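Local coordinates for uncharacterized protein TP-0789 domain-containing protein (Nitrosomonas europaea ATCC 19718, PDB 3BUU), which is of unknown function but belongs to the LolA superfamily, whose members include periplasmic carriers of lipoproteins bound for the outer membrane, at residues P117-N122 with D129-E134; Q145-W150 with A161-V166; N181-M186 with S208-R213. One frame throughout, in Å; residues are numbered along the deposited sequence.

Contacts 1, 2 and 3 follow one another along the chain, each closing before the next opens. Contact 1 pairs strands 115-125 and 128-137, and contact 2 pairs strands 146-152 and 158-164, so the four form a continuous antiparallel run beginning at the outermost strand 115-125. The centres of contacts 1 and 2 are about 12 Å apart, and the two meet where strands 128-137 and 146-152 lie side by side. Contact 3, across the chain's centre from contact 2, lies about 27 Å from contact 1 and about 26 Å from contact 2, centre to centre. It packs a hairpin turn on strand 202-212, touching neither, in a framework consistent with the LolA-like fold.

Contact 1: residues P117-N122 with D129-E134; sequences PQLLRN and DYYVLE
Leu-120 and Arg-121 both face Val-132, the signature of a classic beta bulge in this antiparallel hairpin. The backbone bonds show it: Val-132 O takes a bond from Leu-120 N at 2.8 Å and a weak one from Arg-121 N at 3.4 Å. Val-132 N returns a 2.8 Å bond to Arg-121 O. Toward Pro-117 the ladder is regular again, Gln-118 and Glu-134 forming a hydrogen-bonded pair in which Glu-134 N reaches Gln-118 O at 2.8 Å.

Apolar contacts lie on both sides of the ladder. Leu-119 reaches back with CD1 to Tyr-131 CB (3.9 Å), and its CD1 also nears Leu-133 CD2. Arg-121 CG, set between its backbone N and carbonyl carbon (chi1 62°), rests 3.9 Å from Val-132 CB, and Val-132 CG1 lies over one face of the guanidinium.

Polar groups touch mostly carbon. Asn-122 OD1 comes 3.2 Å from Tyr-131 CD1, the two side chains running alongside with amide and ring planes 56° apart. Glu-134 extends its chain until OE1 is 3.6 Å from Leu-120 CD1. The charge of Arg-121 is met by a salt bridge to Glu-123.

The cohesion is thus mainly main-chain bonding, with one carbonyl shared by two N-H groups accommodating the extra residue, while side chains add apolar and carbon-to-polar contacts on both sides.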
loop_
_atom_site.group_PDB
_atom_site.type_symbol
_atom_site.label_atom_id
_atom_site.label_comp_id
_atom_site.label_asym_id
_atom_site.label_seq_id
_atom_site.Cartn_x
_atom_site.Cartn_y
_atom_site.Cartn_z
ATOM N N PRO A 117 -0.504 17.130 -1.454
ATOM C CA PRO A 117 0.814 17.265 -0.850
ATOM C C PRO A 117 1.253 18.712 -0.620
ATOM O O PRO A 117 0.979 19.576 -1.435
ATOM C CB PRO A 117 1.712 16.632 -1.915
ATOM C CG PRO A 117 1.061 16.996 -3.200
ATOM C CD PRO A 117 -0.425 17.066 -2.916
ATOM N N GLN A 118 1.958 18.931 0.475
ATOM C CA GLN A 118 2.575 20.207 0.747
ATOM C C GLN A 118 3.857 19.900 1.475
ATOM O O GLN A 118 3.912 19.019 2.332
ATOM C CB GLN A 118 1.633 21.044 1.616
ATOM C CG GLN A 118 2.142 22.440 1.980
ATOM C CD GLN A 118 1.038 23.303 2.621
ATOM O OE1 GLN A 118 -0.111 23.320 2.180
ATOM N NE2 GLN A 118 1.410 24.052 3.636
ATOM N N LEU A 119 4.903 20.663 1.172
ATOM C CA LEU A 119 6.128 20.504 1.941
ATOM C C LEU A 119 5.918 20.972 3.367
ATOM O O LEU A 119 5.561 22.136 3.592
ATOM C CB LEU A 119 7.257 21.296 1.288
ATOM C CG LEU A 119 8.644 21.178 1.922
ATOM C CD1 LEU A 119 9.295 19.831 1.703
ATOM C CD2 LEU A 119 9.524 22.310 1.443
ATOM N N LEU A 120 6.147 20.108 4.334
ATOM C CA LEU A 120 6.052 20.459 5.752
ATOM C C LEU A 120 7.380 21.050 6.179
ATOM O O LEU A 120 7.429 22.126 6.787
ATOM C CB LEU A 120 5.661 19.218 6.575
ATOM C CG LEU A 120 5.600 19.511 8.079
ATOM C CD1 LEU A 120 4.538 20.588 8.389
ATOM C CD2 LEU A 120 5.285 18.207 8.756
ATOM N N ARG A 121 8.472 20.352 5.903
ATOM C CA ARG A 121 9.800 20.778 6.279
ATOM C C ARG A 121 10.795 19.958 5.490
ATOM O O ARG A 121 10.432 18.933 4.925
ATOM C CB ARG A 121 10.045 20.604 7.800
ATOM C CG ARG A 121 9.960 19.166 8.269
ATOM C CD ARG A 121 10.196 19.024 9.780
ATOM N NE ARG A 121 10.011 17.613 10.237
ATOM C CZ ARG A 121 8.893 17.070 10.727
ATOM N NH1 ARG A 121 7.794 17.787 10.900
ATOM N NH2 ARG A 121 8.884 15.770 11.036
ATOM N N ASN A 122 12.038 20.402 5.481
ATOM C CA ASN A 122 13.160 19.559 5.102
ATOM C C ASN A 122 13.840 19.012 6.330
ATOM O O ASN A 122 13.864 19.694 7.346
ATOM C CB ASN A 122 14.092 20.393 4.200
ATOM C CG ASN A 122 13.428 20.720 2.840
ATOM O OD1 ASN A 122 12.871 19.860 2.202
ATOM N ND2 ASN A 122 13.422 21.981 2.460
ATOM N N ASP A 129 19.547 14.530 2.888
ATOM C CA ASP A 129 18.472 15.489 3.082
ATOM C C ASP A 129 17.205 14.915 2.485
ATOM O O ASP A 129 17.225 14.292 1.435
ATOM C CB ASP A 129 18.757 16.824 2.371
ATOM C CG ASP A 129 20.055 17.448 2.799
ATOM O OD1 ASP A 129 20.230 17.568 4.010
ATOM O OD2 ASP A 129 20.881 17.849 1.932
ATOM N N TYR A 130 16.105 15.189 3.167
ATOM C CA TYR A 130 14.802 14.693 2.813
ATOM C C TYR A 130 13.823 15.826 2.728
ATOM O O TYR A 130 13.828 16.716 3.576
ATOM C CB TYR A 130 14.293 13.660 3.864
ATOM C CG TYR A 130 15.190 12.485 3.976
ATOM C CD1 TYR A 130 15.054 11.383 3.119
ATOM C CD2 TYR A 130 16.207 12.478 4.918
ATOM C CE1 TYR A 130 15.948 10.341 3.223
ATOM C CE2 TYR A 130 17.076 11.422 5.029
ATOM C CZ TYR A 130 16.962 10.370 4.163
ATOM O OH TYR A 130 17.818 9.302 4.296
ATOM N N TYR A 131 12.948 15.769 1.739
ATOM C CA TYR A 131 11.711 16.520 1.776
ATOM C C TYR A 131 10.755 15.778 2.696
ATOM O O TYR A 131 10.550 14.582 2.507
ATOM C CB TYR A 131 11.075 16.590 0.388
ATOM C CG TYR A 131 11.918 17.185 -0.692
ATOM C CD1 TYR A 131 12.308 18.504 -0.658
ATOM C CD2 TYR A 131 12.273 16.434 -1.808
ATOM C CE1 TYR A 131 13.034 19.076 -1.735
ATOM C CE2 TYR A 131 12.996 16.978 -2.861
ATOM C CZ TYR A 131 13.390 18.301 -2.828
ATOM O OH TYR A 131 14.085 18.856 -3.880
ATOM N N VAL A 132 10.083 16.476 3.611
ATOM C CA VAL A 132 9.009 15.877 4.413
ATOM C C VAL A 132 7.711 16.441 3.900
ATOM O O VAL A 132 7.434 17.644 4.112
ATOM C CB VAL A 132 9.180 16.088 5.942
ATOM C CG1 VAL A 132 8.094 15.304 6.685
ATOM C CG2 VAL A 132 10.554 15.646 6.386
ATOM N N LEU A 133 6.956 15.620 3.178
ATOM C CA LEU A 133 5.692 16.065 2.640
ATOM C C LEU A 133 4.567 15.737 3.598
ATOM O O LEU A 133 4.489 14.622 4.102
ATOM C CB LEU A 133 5.365 15.361 1.308
ATOM C CG LEU A 133 6.381 15.589 0.180
ATOM C CD1 LEU A 133 5.926 14.855 -1.118
ATOM C CD2 LEU A 133 6.570 17.054 -0.109
ATOM N N GLU A 134 3.673 16.685 3.812
ATOM C CA GLU A 134 2.427 16.423 4.509
ATOM C C GLU A 134 1.368 16.113 3.448
ATOM O O GLU A 134 1.092 16.958 2.575
ATOM C CB GLU A 134 2.018 17.640 5.337
ATOM C CG GLU A 134 0.705 17.368 6.045
ATOM C CD GLU A 134 0.479 18.223 7.264
ATOM O OE1 GLU A 134 1.373 18.990 7.653
ATOM O OE2 GLU A 134 -0.607 18.107 7.864
#

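Contact 2: residues Q145-W150 with A161-V166; sequences QKVLLW and AEFYSV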
loop_
_atom_site.group_PDB
_atom_site.type_symbol
_atom_site.label_atom_id
_atom_site.label_comp_id
_atom_site.label_asym_id
_atom_site.label_seq_id
_atom_site.Cartn_x
_atom_site.Cartn_y
_atom_site.Cartn_z
ATOM N N GLN A 145 -6.192 9.868 6.839
ATOM C CA GLN A 145 -6.457 11.287 6.785
ATOM C C GLN A 145 -5.200 12.126 6.618
ATOM O O GLN A 145 -5.254 13.226 6.061
ATOM C CB GLN A 145 -7.358 11.706 7.929
ATOM C CG GLN A 145 -8.767 11.077 7.730
ATOM C CD GLN A 145 -9.366 11.336 6.332
ATOM O OE1 GLN A 145 -9.358 10.449 5.438
ATOM N NE2 GLN A 145 -9.841 12.555 6.127
ATOM N N LYS A 146 -4.082 11.652 7.127
ATOM C CA LYS A 146 -2.838 12.376 7.053
ATOM C C LYS A 146 -1.685 11.398 7.027
ATOM O O LYS A 146 -1.650 10.456 7.817
ATOM C CB LYS A 146 -2.701 13.339 8.276
ATOM C CG LYS A 146 -1.342 13.928 8.490
ATOM C CD LYS A 146 -1.336 14.752 9.807
ATOM C CE LYS A 146 0.051 15.079 10.249
ATOM N NZ LYS A 146 -0.021 16.007 11.415
ATOM N N VAL A 147 -0.727 11.655 6.131
ATOM C CA VAL A 147 0.523 10.893 6.067
ATOM C C VAL A 147 1.660 11.917 6.004
ATOM O O VAL A 147 1.542 12.895 5.254
ATOM C CB VAL A 147 0.552 9.983 4.811
ATOM C CG1 VAL A 147 1.846 9.152 4.762
ATOM C CG2 VAL A 147 -0.644 9.038 4.829
ATOM N N LEU A 148 2.770 11.695 6.701
ATOM C CA LEU A 148 3.996 12.446 6.457
ATOM C C LEU A 148 4.935 11.497 5.749
ATOM O O LEU A 148 5.192 10.403 6.230
ATOM C CB LEU A 148 4.628 12.938 7.775
ATOM C CG LEU A 148 3.786 13.892 8.614
ATOM C CD1 LEU A 148 4.632 14.384 9.783
ATOM C CD2 LEU A 148 3.188 15.011 7.806
ATOM N N LEU A 149 5.433 11.917 4.591
ATOM C CA LEU A 149 6.278 11.090 3.744
ATOM C C LEU A 149 7.637 11.761 3.564
ATOM O O LEU A 149 7.705 12.907 3.117
ATOM C CB LEU A 149 5.604 10.885 2.371
ATOM C CG LEU A 149 6.411 10.028 1.378
ATOM C CD1 LEU A 149 6.528 8.587 1.818
ATOM C CD2 LEU A 149 5.805 10.143 -0.000
ATOM N N TRP A 150 8.703 11.046 3.917
ATOM C CA TRP A 150 10.065 11.493 3.690
ATOM C C TRP A 150 10.519 11.012 2.318
ATOM O O TRP A 150 10.477 9.801 2.044
ATOM C CB TRP A 150 10.995 10.910 4.755
ATOM C CG TRP A 150 11.027 11.603 6.079
ATOM C CD1 TRP A 150 12.098 12.251 6.594
ATOM C CD2 TRP A 150 9.992 11.675 7.077
ATOM N NE1 TRP A 150 11.788 12.767 7.830
ATOM C CE2 TRP A 150 10.495 12.449 8.133
ATOM C CE3 TRP A 150 8.684 11.184 7.163
ATOM C CZ2 TRP A 150 9.776 12.735 9.278
ATOM C CZ3 TRP A 150 7.919 11.475 8.322
ATOM C CH2 TRP A 150 8.498 12.250 9.363
ATOM N N ALA A 161 7.614 6.804 6.242
ATOM C CA ALA A 161 6.357 7.492 6.394
ATOM C C ALA A 161 5.845 7.371 7.806
ATOM O O ALA A 161 6.150 6.430 8.540
ATOM C CB ALA A 161 5.348 6.998 5.373
ATOM N N GLU A 162 4.997 8.344 8.148
ATOM C CA GLU A 162 4.229 8.320 9.414
ATOM C C GLU A 162 2.762 8.453 9.060
ATOM O O GLU A 162 2.392 9.339 8.270
ATOM C CB GLU A 162 4.678 9.475 10.324
ATOM C CG GLU A 162 6.084 9.347 10.887
ATOM C CD GLU A 162 6.481 10.511 11.748
ATOM O OE1 GLU A 162 5.773 11.519 11.755
ATOM O OE2 GLU A 162 7.549 10.430 12.372
ATOM N N PHE A 163 1.923 7.590 9.649
ATOM C CA PHE A 163 0.503 7.533 9.294
ATOM C C PHE A 163 -0.291 7.984 10.511
ATOM O O PHE A 163 -0.043 7.485 11.616
ATOM C CB PHE A 163 0.119 6.085 8.923
ATOM C CG PHE A 163 0.871 5.587 7.752
ATOM C CD1 PHE A 163 0.317 5.726 6.472
ATOM C CD2 PHE A 163 2.147 5.025 7.897
ATOM C CE1 PHE A 163 1.022 5.301 5.354
ATOM C CE2 PHE A 163 2.857 4.588 6.782
ATOM C CZ PHE A 163 2.293 4.717 5.515
ATOM N N TYR A 164 -1.237 8.898 10.285
ATOM C CA TYR A 164 -1.983 9.531 11.375
ATOM C C TYR A 164 -3.452 9.214 11.279
ATOM O O TYR A 164 -4.002 8.959 10.173
ATOM C CB TYR A 164 -1.771 11.046 11.297
ATOM C CG TYR A 164 -0.374 11.403 11.704
ATOM C CD1 TYR A 164 -0.069 11.778 13.026
ATOM C CD2 TYR A 164 0.671 11.366 10.778
ATOM C CE1 TYR A 164 1.226 12.090 13.422
ATOM C CE2 TYR A 164 1.996 11.649 11.169
ATOM C CZ TYR A 164 2.257 12.022 12.497
ATOM O OH TYR A 164 3.509 12.309 12.990
ATOM N N SER A 165 -4.087 9.241 12.454
ATOM C CA SER A 165 -5.517 8.967 12.560
ATOM C C SER A 165 -6.345 10.117 12.101
ATOM O O SER A 165 -5.825 11.203 11.841
ATOM C CB SER A 165 -5.833 8.698 13.996
ATOM O OG SER A 165 -5.906 9.909 14.744
ATOM N N VAL A 166 -7.659 9.892 12.071
ATOM C CA VAL A 166 -8.603 10.928 11.656
ATOM C C VAL A 166 -8.575 12.144 12.592
ATOM O O VAL A 166 -9.079 13.212 12.225
ATOM C CB VAL A 166 -10.068 10.392 11.559
ATOM C CG1 VAL A 166 -10.174 9.226 10.567
ATOM C CG2 VAL A 166 -10.580 9.957 12.934
HETATM O O HOH W 1 -6.490 8.444 9.153
#
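The ring of Tyr-164 carries Lys-146 over one face: CE sits 3.8 Å above the plane toward the rim, and NZ stands 4.5 Å from the ring centroid, only 6° off the normal, a cation-pi contact. The lysine chain, extended throughout with CG anti to the backbone N (chi1 167°), is what lays it along the ring. Lys-146 O lies in plane at the ring edge, and Leu-148 CG approaches obliquely, 3.8 Å from Tyr-164 CE2. The indole of Trp-150 meets the carboxylate of Glu-162 at an oblique slant, planes 61° apart, with Trp-150 CH2 3.6 Å from Glu-162 CD.

Glu-162 also accepts a bond from its strand-mate, Tyr-164 OH to Glu-162 OE1 at 2.7 Å, arriving from above the carboxylate plane, while Leu-148 CD1 touches the same oxygen. With Glu-162 cut back to an alanine, the Tyr-164 hydroxyl would probably lose this acceptor and a gap would open beside Trp-150 and Leu-148.

Across the other side of the strand pair, Val-147 and Phe-163 lie side by side, Val-147 CG2 to Phe-163 CD1 3.8 Å, and Ala-161 CB packs on Val-147 and Leu-149. Leu-148 and Glu-162 exchange two backbone bonds, of which Glu-162 N to Leu-148 O is 2.8 Å. Past the next bond, Tyr-164 N to Lys-146 O, the strands part and a water bridges Gln-145 N and Tyr-164 O.

Strand 128-137 flanks Gln-145 to Trp-150, bonding through Leu-133 and Leu-135 and touching Lys-146 and Leu-148 with Glu-134. Beyond Ala-161 to Tyr-164 runs strand 170-182, where Leu-170 packs on Glu-162 and Tyr-164. Trp-150 NE1 is bonded to Glu-123 of strand 115-125.

Contact 3: residues N181-M186 with S208-R213; sequences NILGEM and SDMKLR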
loop_
_atom_site.group_PDB
_atom_site.type_symbol
_atom_site.label_atom_id
_atom_site.label_comp_id
_atom_site.label_asym_id
_atom_site.label_seq_id
_atom_site.Cartn_x
_atom_site.Cartn_y
_atom_site.Cartn_z
ATOM N N ASN A 181 16.607 -3.044 -9.190
ATOM C CA ASN A 181 16.309 -2.510 -10.525
ATOM C C ASN A 181 15.170 -3.334 -11.161
ATOM O O ASN A 181 15.351 -4.506 -11.525
ATOM C CB ASN A 181 17.568 -2.512 -11.418
ATOM C CG ASN A 181 17.258 -2.062 -12.827
ATOM O OD1 ASN A 181 16.428 -1.162 -13.022
ATOM N ND2 ASN A 181 17.892 -2.662 -13.812
ATOM N N ILE A 182 13.982 -2.733 -11.257
ATOM C CA ILE A 182 12.781 -3.398 -11.719
ATOM C C ILE A 182 12.057 -2.414 -12.623
ATOM O O ILE A 182 11.664 -1.339 -12.158
ATOM C CB ILE A 182 11.899 -3.807 -10.523
ATOM C CG1 ILE A 182 12.583 -4.841 -9.615
ATOM C CG2 ILE A 182 10.537 -4.296 -11.006
ATOM C CD1 ILE A 182 11.928 -4.972 -8.259
ATOM N N LEU A 183 11.849 -2.764 -13.893
ATOM C CA LEU A 183 10.950 -1.996 -14.743
ATOM C C LEU A 183 11.254 -0.517 -14.758
ATOM O O LEU A 183 10.365 0.328 -14.663
ATOM C CB LEU A 183 9.487 -2.272 -14.353
ATOM C CG LEU A 183 9.062 -3.737 -14.523
ATOM C CD1 LEU A 183 7.688 -3.950 -13.864
ATOM C CD2 LEU A 183 9.019 -4.165 -15.975
ATOM N N GLY A 184 12.533 -0.196 -14.950
ATOM C CA GLY A 184 12.919 1.194 -15.184
ATOM C C GLY A 184 13.343 2.003 -13.980
ATOM O O GLY A 184 13.759 3.179 -14.148
ATOM N N GLU A 185 13.212 1.450 -12.763
ATOM C CA GLU A 185 13.596 2.205 -11.572
ATOM C C GLU A 185 14.245 1.283 -10.575
ATOM O O GLU A 185 14.044 0.068 -10.581
ATOM C CB GLU A 185 12.359 2.829 -10.877
ATOM C CG GLU A 185 11.540 3.769 -11.710
ATOM C CD GLU A 185 12.162 5.106 -12.015
ATOM O OE1 GLU A 185 13.151 5.524 -11.374
ATOM O OE2 GLU A 185 11.575 5.785 -12.904
HETATM N N MSE A 186 14.995 1.864 -9.631
HETATM C CA MSE A 186 15.349 1.171 -8.389
HETATM C C MSE A 186 14.134 1.275 -7.471
HETATM O O MSE A 186 13.818 2.352 -6.984
HETATM C CB MSE A 186 16.547 1.852 -7.753
HETATM C CG MSE A 186 17.835 1.643 -8.550
HETATM SE SE MSE A 186 18.433 -0.155 -8.630
HETATM C CE MSE A 186 18.827 -0.410 -6.776
ATOM N N SER A 208 7.477 -9.369 -4.882
ATOM C CA SER A 208 8.245 -10.223 -5.809
ATOM C C SER A 208 7.477 -10.391 -7.091
ATOM O O SER A 208 6.247 -10.247 -7.154
ATOM C CB SER A 208 8.569 -11.545 -5.142
ATOM O OG SER A 208 7.426 -12.266 -4.853
ATOM N N ASP A 209 8.233 -10.779 -8.111
ATOM C CA ASP A 209 7.721 -11.073 -9.447
ATOM C C ASP A 209 6.819 -9.973 -9.988
ATOM O O ASP A 209 5.748 -10.253 -10.542
ATOM C CB ASP A 209 7.009 -12.413 -9.456
ATOM C CG ASP A 209 6.886 -12.964 -10.879
ATOM O OD1 ASP A 209 7.687 -12.568 -11.774
ATOM O OD2 ASP A 209 5.970 -13.737 -11.144
HETATM N N MSE A 210 7.259 -8.748 -9.865
HETATM C CA MSE A 210 6.546 -7.642 -10.439
HETATM C C MSE A 210 6.626 -7.705 -11.961
HETATM O O MSE A 210 7.718 -7.830 -12.507
HETATM C CB MSE A 210 7.136 -6.348 -9.906
HETATM C CG MSE A 210 6.296 -5.141 -10.220
HETATM SE SE MSE A 210 7.012 -3.490 -9.473
HETATM C CE MSE A 210 6.764 -3.862 -7.628
ATOM N N LYS A 211 5.506 -7.586 -12.649
ATOM C CA LYS A 211 5.556 -7.643 -14.105
ATOM C C LYS A 211 4.404 -6.834 -14.643
ATOM O O LYS A 211 3.296 -6.798 -14.080
ATOM C CB LYS A 211 5.486 -9.074 -14.587
ATOM C CG LYS A 211 4.248 -9.750 -14.218
ATOM C CD LYS A 211 4.305 -11.220 -14.519
ATOM C CE LYS A 211 5.068 -11.979 -13.498
ATOM N NZ LYS A 211 5.080 -13.436 -13.807
ATOM N N LEU A 212 4.643 -6.187 -15.785
ATOM C CA LEU A 212 3.556 -5.438 -16.431
ATOM C C LEU A 212 2.534 -6.404 -16.988
ATOM O O LEU A 212 2.876 -7.518 -17.401
ATOM C CB LEU A 212 4.140 -4.518 -17.508
ATOM C CG LEU A 212 5.034 -3.412 -16.885
ATOM C CD1 LEU A 212 5.755 -2.601 -17.942
ATOM C CD2 LEU A 212 4.369 -2.533 -15.879
ATOM N N ARG A 213 1.273 -6.012 -16.977
ATOM C CA ARG A 213 0.214 -6.922 -17.412
ATOM C C ARG A 213 -0.928 -6.081 -17.904
ATOM O O ARG A 213 -1.267 -5.114 -17.243
ATOM C CB ARG A 213 -0.274 -7.792 -16.216
ATOM C CG ARG A 213 -1.283 -8.804 -16.642
ATOM C CD ARG A 213 -1.523 -9.943 -15.716
ATOM N NE ARG A 213 -2.645 -10.731 -16.228
ATOM C CZ ARG A 213 -3.177 -11.768 -15.601
ATOM N NH1 ARG A 213 -2.672 -12.160 -14.442
ATOM N NH2 ARG A 213 -4.231 -12.390 -16.113
#
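Ile-182 and Met-210, the latter present as selenomethionine, make the closest approach between the segments: CG2 of Ile-182 lies 3.9 Å from SE of Met-210, and the two side chains cross at about a right angle. Met-210 gets there by holding CG anti to its backbone N (chi1 -168°) and bending only at the last torsion (chi3 -67°). Strand 185-195 adds to this part, since Thr-189 touches Ile-182 and Arg-187 touches Met-210, and Phe-21, Pro-22 and Val-28 bear on the selenomethionine as well.

Toward Leu-183 the contact opens to solvent. Leu-183 CD1 touches Met-210 CG at 4.1 Å and Leu-212 CG at the same 4.1 Å, and the two leucines, both exposed, slide past each other in opposite directions. The backbones stand well apart throughout, CA to CA 7.7 Å for Ile-182 and Met-210 and 7.8 Å for Leu-183 and Lys-211; side chains alone span the gap, with no hydrogen bond across it.

Residues Ile-182 to Glu-185 form a type I' turn, closed by Glu-185 N to Ile-182 O at 3.2 Å, with Ile-182 N to Glu-185 O at 2.9 Å beside it. Leu-183 and Gly-184 both have positive phi; at Gly-184 a CB would run into the preceding carbonyl oxygen. Arg-187 NH2 hydrogen-bonds Leu-183 O. On the strand, Lys-211 turns its CB away from the turn and forms a salt bridge with Asp-209, Lys-211 NZ meeting Asp-209 OD2 at 2.8 Å on the syn side, 27° out of the carboxylate plane.

The join between hairpin turn and strand end is therefore purely apolar, made by aliphatic carbon and selenium surfaces, while the salt bridge and the turn's backbone bonds stay within their own segments.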